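Local coordinates for protein phosphoacetylglucosamine mutase (Aspergillus lentulus, PDB 5O9X) that catalyses the interconversion of N-acetylglucosamine 6-phosphate and N-acetylglucosamine 1-phosphate, a phosphomutase step toward UDP-N-acetylglucosamine, at residues A[59-64]-A[153-158]; A[189-194]-A[425-430]; A[387-392]-A[416-421]. The protein carries 1 engineered substitution. All blocks are in the same frame, centred on the assembly; numbering follows the deposited sequence.

Contact 1: residues A[59-64]-A[153-158]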
loop_
_atom_site.group_PDB
_atom_site.type_symbol
_atom_site.label_atom_id
_atom_site.label_comp_id
_atom_site.label_asym_id
_atom_site.label_seq_id
_atom_site.Cartn_x
_atom_site.Cartn_y
_atom_site.Cartn_z
ATOM N N GLY A 59 -20.358 -12.753 -10.996
ATOM C CA GLY A 59 -19.677 -12.260 -12.204
ATOM C C GLY A 59 -19.132 -10.839 -12.111
ATOM O O GLY A 59 -18.921 -10.191 -13.139
ATOM N N GLN A 60 -18.881 -10.357 -10.891
ATOM C CA GLN A 60 -18.289 -9.026 -10.684
ATOM C C GLN A 60 -16.816 -9.131 -11.097
ATOM O O GLN A 60 -16.235 -10.191 -11.019
ATOM C CB GLN A 60 -18.440 -8.534 -9.247
ATOM C CG GLN A 60 -19.764 -7.800 -8.953
ATOM C CD GLN A 60 -19.888 -7.388 -7.508
ATOM O OE1 GLN A 60 -19.814 -8.211 -6.618
ATOM N NE2 GLN A 60 -20.066 -6.112 -7.262
ATOM N N TRP A 61 -16.294 -8.058 -11.668
ATOM C CA TRP A 61 -14.901 -7.997 -12.062
ATOM C C TRP A 61 -14.010 -8.173 -10.834
ATOM O O TRP A 61 -14.136 -7.482 -9.801
ATOM C CB TRP A 61 -14.632 -6.667 -12.785
ATOM C CG TRP A 61 -15.300 -6.643 -14.109
ATOM C CD1 TRP A 61 -16.542 -6.163 -14.399
ATOM C CD2 TRP A 61 -14.749 -7.136 -15.350
ATOM N NE1 TRP A 61 -16.791 -6.317 -15.769
ATOM C CE2 TRP A 61 -15.722 -6.909 -16.367
ATOM C CE3 TRP A 61 -13.517 -7.731 -15.701
ATOM C CZ2 TRP A 61 -15.523 -7.278 -17.698
ATOM C CZ3 TRP A 61 -13.298 -8.087 -17.042
ATOM C CH2 TRP A 61 -14.318 -7.858 -18.028
ATOM N N ILE A 62 -13.114 -9.137 -10.948
ATOM C CA ILE A 62 -12.025 -9.310 -9.934
ATOM C C ILE A 62 -10.675 -8.858 -10.581
ATOM O O ILE A 62 -10.428 -9.155 -11.751
ATOM C CB ILE A 62 -11.982 -10.792 -9.555
ATOM C CG1 ILE A 62 -13.290 -11.194 -8.790
ATOM C CG2 ILE A 62 -10.757 -11.163 -8.679
ATOM C CD1 ILE A 62 -13.572 -10.327 -7.554
ATOM N N GLY A 63 -9.771 -8.236 -9.809
ATOM C CA GLY A 63 -8.510 -7.748 -10.470
ATOM C C GLY A 63 -7.374 -8.667 -10.034
ATOM O O GLY A 63 -7.420 -9.294 -8.905
ATOM N N VAL A 64 -6.358 -8.768 -10.898
ATOM C CA VAL A 64 -5.116 -9.397 -10.533
ATOM C C VAL A 64 -3.992 -8.416 -10.898
ATOM O O VAL A 64 -3.943 -7.990 -12.013
ATOM C CB VAL A 64 -4.896 -10.723 -11.329
ATOM C CG1 VAL A 64 -3.587 -11.359 -10.888
ATOM C CG2 VAL A 64 -6.005 -11.739 -11.006
ATOM N N GLU A 153 -12.533 -20.365 -18.931
ATOM C CA GLU A 153 -13.522 -19.631 -19.766
ATOM C C GLU A 153 -13.969 -18.293 -19.130
ATOM O O GLU A 153 -15.102 -17.810 -19.330
ATOM C CB GLU A 153 -14.755 -20.522 -20.132
ATOM C CG GLU A 153 -14.393 -21.775 -20.914
ATOM C CD GLU A 153 -15.566 -22.762 -21.076
ATOM O OE1 GLU A 153 -16.715 -22.441 -20.712
ATOM O OE2 GLU A 153 -15.323 -23.906 -21.523
ATOM N N ALA A 154 -13.087 -17.681 -18.344
ATOM C CA ALA A 154 -13.415 -16.370 -17.829
ATOM C C ALA A 154 -13.354 -15.396 -19.039
ATOM O O ALA A 154 -12.572 -15.625 -19.987
ATOM C CB ALA A 154 -12.382 -15.964 -16.736
ATOM N N GLU A 155 -14.169 -14.337 -19.011
ATOM C CA GLU A 155 -13.956 -13.122 -19.794
ATOM C C GLU A 155 -12.801 -12.363 -19.105
ATOM O O GLU A 155 -12.816 -12.226 -17.854
ATOM C CB GLU A 155 -15.187 -12.242 -19.680
ATOM C CG GLU A 155 -15.221 -10.986 -20.519
ATOM C CD GLU A 155 -16.558 -10.255 -20.364
ATOM O OE1 GLU A 155 -17.553 -10.830 -19.834
ATOM O OE2 GLU A 155 -16.620 -9.082 -20.792
ATOM N N PHE A 156 -11.847 -11.838 -19.883
ATOM C CA PHE A 156 -10.670 -11.133 -19.249
ATOM C C PHE A 156 -10.142 -10.003 -20.097
ATOM O O PHE A 156 -10.320 -10.024 -21.319
ATOM C CB PHE A 156 -9.522 -12.076 -18.793
ATOM C CG PHE A 156 -8.900 -12.885 -19.879
ATOM C CD1 PHE A 156 -7.744 -12.430 -20.575
ATOM C CD2 PHE A 156 -9.418 -14.150 -20.182
ATOM C CE1 PHE A 156 -7.137 -13.220 -21.538
ATOM C CE2 PHE A 156 -8.788 -14.962 -21.146
ATOM C CZ PHE A 156 -7.663 -14.472 -21.838
ATOM N N ILE A 157 -9.565 -8.993 -19.429
ATOM C CA ILE A 157 -9.012 -7.801 -20.106
ATOM C C ILE A 157 -7.602 -7.608 -19.562
ATOM O O ILE A 157 -7.423 -7.654 -18.343
ATOM C CB ILE A 157 -9.834 -6.548 -19.820
ATOM C CG1 ILE A 157 -11.247 -6.683 -20.467
ATOM C CG2 ILE A 157 -9.118 -5.289 -20.299
ATOM C CD1 ILE A 157 -12.197 -5.656 -19.918
ATOM N N ASP A 158 -6.651 -7.457 -20.482
ATOM C CA ASP A 158 -5.239 -7.153 -20.156
ATOM C C ASP A 158 -5.114 -5.641 -20.205
ATOM O O ASP A 158 -5.154 -5.070 -21.285
ATOM C CB ASP A 158 -4.337 -7.835 -21.206
ATOM C CG ASP A 158 -2.833 -7.548 -20.973
ATOM O OD1 ASP A 158 -2.503 -6.732 -20.109
ATOM O OD2 ASP A 158 -2.018 -8.102 -21.692
#
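The six-membered half of the Trp61 indole overlaps the side chains of Glu155 and Ile157, two residues apart on the other strand. Its outer corner does the touching: CH2 lies 3.6 Å from Ile157 CD1, and CZ2 lies 3.7 Å from Glu155 OE2. Both partners come in obliquely to the ring, and both side chains cross the indole at about a right angle. The Glu155 carboxylate is turned 75° from the ring plane. Glu155 CG lies anti to the backbone N (chi1 -175°) and the chain runs on extended, which carries the carboxylate out to the far end of the tryptophan.

Strands 61-66 and 155-161 belong to the mixed sheet of the alpha/beta/alpha domain I, where strand 127-132 runs between them and parallel to both. The backbones therefore stay well apart, with Trp61 CA 8.9 Å from Phe156 CA, and the indole spans the gap across the middle strand, where it also touches Arg127. On that middle strand, outside both segments, Arg127 NE forms a salt bridge with Glu155 OE1, and Arg127 NH1 gives a hydrogen bond to Gly59 O. Lys174 adds a cation-pi contact to the indole where these strands begin, at the protein surface.

Contact 2: residues A[189-194]-A[425-430]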
loop_
_atom_site.group_PDB
_atom_site.type_symbol
_atom_site.label_atom_id
_atom_site.label_comp_id
_atom_site.label_asym_id
_atom_site.label_seq_id
_atom_site.Cartn_x
_atom_site.Cartn_y
_atom_site.Cartn_z
ATOM N N GLN A 189 -7.042 6.822 -18.881
ATOM C CA GLN A 189 -7.483 8.255 -19.034
ATOM C C GLN A 189 -8.492 8.665 -17.953
ATOM O O GLN A 189 -8.438 9.782 -17.468
ATOM C CB GLN A 189 -8.170 8.432 -20.396
ATOM C CG GLN A 189 -8.543 9.878 -20.733
ATOM C CD GLN A 189 -9.024 10.042 -22.200
ATOM O OE1 GLN A 189 -8.579 9.353 -23.085
ATOM N NE2 GLN A 189 -9.922 10.970 -22.429
ATOM N N GLY A 190 -9.476 7.786 -17.621
ATOM C CA GLY A 190 -10.487 8.129 -16.654
ATOM C C GLY A 190 -9.853 8.364 -15.265
ATOM O O GLY A 190 -10.216 9.297 -14.522
ATOM N N TYR A 191 -8.888 7.527 -14.940
ATOM C CA TYR A 191 -8.091 7.712 -13.661
ATOM C C TYR A 191 -7.430 9.104 -13.595
ATOM O O TYR A 191 -7.613 9.827 -12.603
ATOM C CB TYR A 191 -7.050 6.595 -13.572
ATOM C CG TYR A 191 -6.030 6.742 -12.460
ATOM C CD1 TYR A 191 -6.312 6.226 -11.208
ATOM C CD2 TYR A 191 -4.790 7.424 -12.673
ATOM C CE1 TYR A 191 -5.387 6.341 -10.170
ATOM C CE2 TYR A 191 -3.878 7.605 -11.610
ATOM C CZ TYR A 191 -4.179 7.062 -10.391
ATOM O OH TYR A 191 -3.319 7.182 -9.333
ATOM N N TYR A 192 -6.752 9.532 -14.680
ATOM C CA TYR A 192 -6.074 10.856 -14.666
ATOM C C TYR A 192 -7.088 11.999 -14.562
ATOM O O TYR A 192 -6.854 12.988 -13.811
ATOM C CB TYR A 192 -5.224 11.108 -15.915
ATOM C CG TYR A 192 -4.124 10.065 -16.097
ATOM C CD1 TYR A 192 -3.298 9.699 -15.007
ATOM C CD2 TYR A 192 -3.948 9.416 -17.328
ATOM C CE1 TYR A 192 -2.288 8.661 -15.158
ATOM C CE2 TYR A 192 -2.977 8.407 -17.506
ATOM C CZ TYR A 192 -2.169 8.042 -16.432
ATOM O OH TYR A 192 -1.229 7.068 -16.608
ATOM N N GLU A 193 -8.204 11.844 -15.291
ATOM C CA GLU A 193 -9.278 12.862 -15.316
ATOM C C GLU A 193 -9.875 13.056 -13.913
ATOM O O GLU A 193 -10.129 14.202 -13.452
ATOM C CB GLU A 193 -10.362 12.396 -16.310
ATOM C CG GLU A 193 -9.865 12.603 -17.716
ATOM C CD GLU A 193 -10.846 12.124 -18.789
ATOM O OE1 GLU A 193 -11.766 11.339 -18.458
ATOM O OE2 GLU A 193 -10.685 12.570 -19.957
ATOM N N LYS A 194 -10.118 11.942 -13.231
ATOM C CA LYS A 194 -10.703 12.013 -11.872
ATOM C C LYS A 194 -9.760 12.669 -10.883
ATOM O O LYS A 194 -10.178 13.567 -10.110
ATOM C CB LYS A 194 -11.070 10.622 -11.366
ATOM C CG LYS A 194 -11.928 10.634 -10.077
ATOM C CD LYS A 194 -11.988 9.183 -9.565
ATOM C CE LYS A 194 -12.738 9.050 -8.232
ATOM N NZ LYS A 194 -14.157 9.381 -8.435
ATOM N N VAL A 425 -7.662 0.751 -0.567
ATOM C CA VAL A 425 -6.224 0.616 -0.615
ATOM C C VAL A 425 -5.722 2.034 -1.002
ATOM O O VAL A 425 -6.290 2.725 -1.831
ATOM C CB VAL A 425 -5.781 -0.535 -1.595
ATOM C CG1 VAL A 425 -4.258 -0.637 -1.766
ATOM C CG2 VAL A 425 -6.323 -1.867 -1.097
ATOM N N GLY A 426 -4.630 2.440 -0.429
ATOM C CA GLY A 426 -4.162 3.780 -0.734
ATOM C C GLY A 426 -3.635 3.920 -2.125
ATOM O O GLY A 426 -3.425 2.906 -2.838
ATOM N N ASP A 427 -3.440 5.166 -2.537
ATOM C CA ASP A 427 -2.862 5.460 -3.854
ATOM C C ASP A 427 -1.776 6.492 -3.619
ATOM O O ASP A 427 -2.096 7.623 -3.294
ATOM C CB ASP A 427 -4.009 5.953 -4.775
ATOM C CG ASP A 427 -3.504 6.494 -6.106
ATOM O OD1 ASP A 427 -2.290 6.699 -6.245
ATOM O OD2 ASP A 427 -4.301 6.733 -7.028
ATOM N N ALA A 428 -0.500 6.130 -3.780
ATOM C CA ALA A 428 0.610 7.042 -3.549
ATOM C C ALA A 428 0.575 8.387 -4.304
ATOM O O ALA A 428 0.894 9.451 -3.737
ATOM C CB ALA A 428 1.948 6.370 -3.754
ATOM N N ILE A 429 0.182 8.360 -5.577
ATOM C CA ILE A 429 0.200 9.602 -6.316
ATOM C C ILE A 429 -0.948 10.504 -5.877
ATOM O O ILE A 429 -0.760 11.721 -5.835
ATOM C CB ILE A 429 0.131 9.296 -7.824
ATOM C CG1 ILE A 429 1.494 8.662 -8.247
ATOM C CG2 ILE A 429 -0.358 10.541 -8.622
ATOM C CD1 ILE A 429 1.609 8.185 -9.694
ATOM N N SER A 430 -2.139 9.926 -5.576
ATOM C CA SER A 430 -3.262 10.721 -5.022
ATOM C C SER A 430 -2.871 11.289 -3.623
ATOM O O SER A 430 -3.143 12.448 -3.321
ATOM C CB SER A 430 -4.488 9.750 -4.967
ATOM O OG SER A 430 -5.399 10.110 -3.967
#
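Tyr191 and Asp427 both carry CG anti to the backbone N, with chi1 171° in each, and these torsions send the phenol and the carboxylate toward each other from opposite directions. The phenol hydroxyl is the donor: Tyr191 OH lies 2.5 Å from Asp427 OD2, a short hydrogen bond that uses the syn lone pair, on the side of the other carboxylate oxygen. OD2 lies at the edge of the ring, in its plane, with Tyr191 CE1 3.3 Å away. Ring and carboxylate are only 20° from coplanar. Asn422 ND2 also bonds to OD2, giving this buried oxygen two donors.

The second oxygen faces the start of helix 428-442. Asp427 OD1 accepts weak bonds from Ile429 N at 3.1 Å and from Ser430 N at 3.3 Å. With both oxygens engaged, rotation of the carboxylate is restricted, and the nearby helix N-terminus would probably help to stabilise its negative charge. Ile429 supplies an apolar neighbour for the hydroxyl, its CB 4.3 Å from Tyr191 OH.

Helix 164-176 packs against both partners: Tyr169 meets the Tyr191 ring edge to face, and Pro165 touches Asp427. On helix 188-202 itself, Gln189 NE2 gives a nearly straight bond of 3.0 Å to Glu193 OE2, one turn further on.

The bound glucose 1,6-bisphosphate is about 12 Å from the Asp427 side chain, so the pair belongs to the framework beyond the ligand. The arrangement is that of an aspartate N-cap whose other oxygen takes a tyrosine hydroxyl from a separate helix, and here it ties the start of a helix of domain III to helix 188-202 of domain II in the multidomain phosphohexomutase fold.

Contact 3: residues A[387-392]-A[416-421]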
loop_
_atom_site.group_PDB
_atom_site.type_symbol
_atom_site.label_atom_id
_atom_site.label_comp_id
_atom_site.label_asym_id
_atom_site.label_seq_id
_atom_site.Cartn_x
_atom_site.Cartn_y
_atom_site.Cartn_z
ATOM N N ILE A 387 -7.220 7.550 3.420
ATOM C CA ILE A 387 -8.188 8.024 4.412
ATOM C C ILE A 387 -9.498 7.494 3.929
ATOM O O ILE A 387 -9.848 7.635 2.759
ATOM C CB ILE A 387 -8.257 9.554 4.526
ATOM C CG1 ILE A 387 -6.918 10.107 4.982
ATOM C CG2 ILE A 387 -9.231 9.922 5.678
ATOM C CD1 ILE A 387 -6.411 11.219 4.142
ATOM N N THR A 388 -10.201 6.854 4.829
ATOM C CA THR A 388 -11.507 6.288 4.476
ATOM C C THR A 388 -12.616 7.146 5.163
ATOM O O THR A 388 -12.449 7.629 6.267
ATOM C CB THR A 388 -11.523 4.789 4.813
ATOM O OG1 THR A 388 -12.771 4.278 4.423
ATOM C CG2 THR A 388 -11.401 4.584 6.259
ATOM N N PHE A 389 -13.701 7.395 4.445
ATOM C CA PHE A 389 -14.853 8.173 4.978
ATOM C C PHE A 389 -16.023 7.221 5.010
ATOM O O PHE A 389 -16.335 6.603 3.993
ATOM C CB PHE A 389 -15.167 9.333 4.052
ATOM C CG PHE A 389 -14.082 10.374 4.020
ATOM C CD1 PHE A 389 -14.110 11.456 4.925
ATOM C CD2 PHE A 389 -13.022 10.252 3.109
ATOM C CE1 PHE A 389 -13.108 12.427 4.905
ATOM C CE2 PHE A 389 -11.989 11.198 3.100
ATOM C CZ PHE A 389 -12.053 12.288 3.988
ATOM N N SER A 390 -16.594 7.065 6.175
ATOM C CA SER A 390 -17.798 6.187 6.331
ATOM C C SER A 390 -19.022 6.680 5.540
ATOM O O SER A 390 -19.072 7.852 5.100
ATOM C CB SER A 390 -18.216 6.097 7.777
ATOM O OG SER A 390 -18.836 7.303 8.260
ATOM N N GLU A 391 -20.011 5.800 5.357
ATOM C CA GLU A 391 -21.278 6.236 4.759
ATOM C C GLU A 391 -21.921 7.514 5.405
ATOM O O GLU A 391 -22.238 8.481 4.696
ATOM C CB GLU A 391 -22.240 5.050 4.624
ATOM C CG GLU A 391 -21.879 4.082 3.495
ATOM C CD GLU A 391 -21.422 4.769 2.187
ATOM O OE1 GLU A 391 -22.210 5.555 1.608
ATOM O OE2 GLU A 391 -20.264 4.539 1.733
ATOM N N ASN A 392 -22.021 7.513 6.726
ATOM C CA ASN A 392 -22.526 8.617 7.497
ATOM C C ASN A 392 -21.687 9.870 7.347
ATOM O O ASN A 392 -22.227 10.969 7.288
ATOM C CB ASN A 392 -22.683 8.208 8.953
ATOM C CG ASN A 392 -23.907 7.291 9.159
ATOM O OD1 ASN A 392 -24.748 7.123 8.252
ATOM N ND2 ASN A 392 -24.016 6.704 10.343
ATOM N N ALA A 416 -14.291 17.932 -1.920
ATOM C CA ALA A 416 -13.306 17.679 -2.953
ATOM C C ALA A 416 -12.250 16.578 -2.472
ATOM O O ALA A 416 -11.821 15.693 -3.255
ATOM C CB ALA A 416 -12.600 18.987 -3.325
ATOM N N LEU A 417 -11.847 16.685 -1.207
ATOM C CA LEU A 417 -10.877 15.751 -0.607
ATOM C C LEU A 417 -11.422 14.306 -0.692
ATOM O O LEU A 417 -10.691 13.370 -0.989
ATOM C CB LEU A 417 -10.616 16.257 0.829
ATOM C CG LEU A 417 -9.587 15.646 1.757
ATOM C CD1 LEU A 417 -8.940 16.771 2.580
ATOM C CD2 LEU A 417 -10.436 14.758 2.646
ATOM N N THR A 418 -12.724 14.119 -0.474
ATOM C CA THR A 418 -13.288 12.813 -0.533
ATOM C C THR A 418 -13.271 12.316 -1.975
ATOM O O THR A 418 -13.277 11.110 -2.180
ATOM C CB THR A 418 -14.769 12.711 0.007
ATOM O OG1 THR A 418 -15.649 13.477 -0.831
ATOM C CG2 THR A 418 -14.913 13.172 1.502
ATOM N N ASP A 419 -13.273 13.202 -2.980
ATOM C CA ASP A 419 -13.097 12.669 -4.367
ATOM C C ASP A 419 -11.643 12.483 -4.789
ATOM O O ASP A 419 -11.334 11.762 -5.750
ATOM C CB ASP A 419 -13.764 13.581 -5.398
ATOM C CG ASP A 419 -15.255 13.476 -5.335
ATOM O OD1 ASP A 419 -15.797 12.345 -5.171
ATOM O OD2 ASP A 419 -15.853 14.539 -5.362
ATOM N N LEU A 420 -10.754 13.194 -4.110
ATOM C CA LEU A 420 -9.326 13.110 -4.422
ATOM C C LEU A 420 -8.763 11.792 -3.795
ATOM O O LEU A 420 -7.957 11.106 -4.435
ATOM C CB LEU A 420 -8.570 14.327 -3.909
ATOM C CG LEU A 420 -7.027 14.372 -4.113
ATOM C CD1 LEU A 420 -6.674 14.610 -5.598
ATOM C CD2 LEU A 420 -6.295 15.454 -3.316
ATOM N N ILE A 421 -9.225 11.463 -2.581
ATOM C CA ILE A 421 -8.554 10.426 -1.790
ATOM C C ILE A 421 -8.996 9.072 -2.226
ATOM O O ILE A 421 -10.189 8.766 -2.147
ATOM C CB ILE A 421 -8.500 10.731 -0.254
ATOM C CG1 ILE A 421 -7.464 11.795 -0.084
ATOM C CG2 ILE A 421 -7.973 9.564 0.562
ATOM C CD1 ILE A 421 -6.214 11.488 -0.944
#
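Phe389 reaches from the end of strand 385-389 into the side of helix 405-420. Its CB is directed toward the helix, and CG lies anti to the carbonyl carbon (chi1 -67°), which lays one face of the ring against Thr418. CG is 3.9 Å from Thr418 CG2 and CD2 is 3.8 Å from the same methyl. The remaining ring atoms are almost equally distant from it, because the methyl sits over the ring centre: Thr418 CG2 is 3.6 Å from the Phe389 centroid and only 2° off the ring normal, a well-centred CH-pi contact. At the far end of the ring the partner changes. CE2 begins to meet Leu417 CD2, and CZ comes to 3.2 Å from that methyl at the ring edge, near its plane, a spacing so short that the exact placing of the leucine end is doubtful.

The strand is the antiparallel outermost strand of the domain III sheet, and helix 405-420 packs on it within an alpha/beta/alpha layering. Helix 391-399, which directly follows the strand, touches both Phe389 and Thr418 through Leu394 and Ile397. The threonine turns its methyl to the ring with OG1 at chi1 65°, from where the hydroxyl bonds to Gln415 O within its own helix.

Two residues back along the strand, Ile387 meets Ile421, the first residue beyond the helix. Ile421 CG2 lies 3.5 Å from Ile387 O and 4.0 Å from Ile387 CB. The methyl also covers Ile387 N at 3.6 Å, a buried amide without a hydrogen-bond partner in the model. Gln423 lies alongside this strand, making weak hydrogen bonds to Ile387 O and Phe389 N.

In the fold
Along the chain contact 1 closes first, within domain I, before contact 2 opens; contact 3 is nested inside the long loop that contact 2 closes. Contact 1 stands apart, its centre about 21 Å from that of contact 2 and about 27 Å from that of contact 3. Contacts 2 and 3 have centres about 14 Å apart and touch: Ser430 OG lies 2.8 Å from Leu420 O, a probable hydrogen bond joining the start of helix 428-442 to the end of helix 405-420, the helix before it. The packing inside domain III is therefore continuous with its junction to domain II, whereas contact 1 lies between two strands of the domain I sheet.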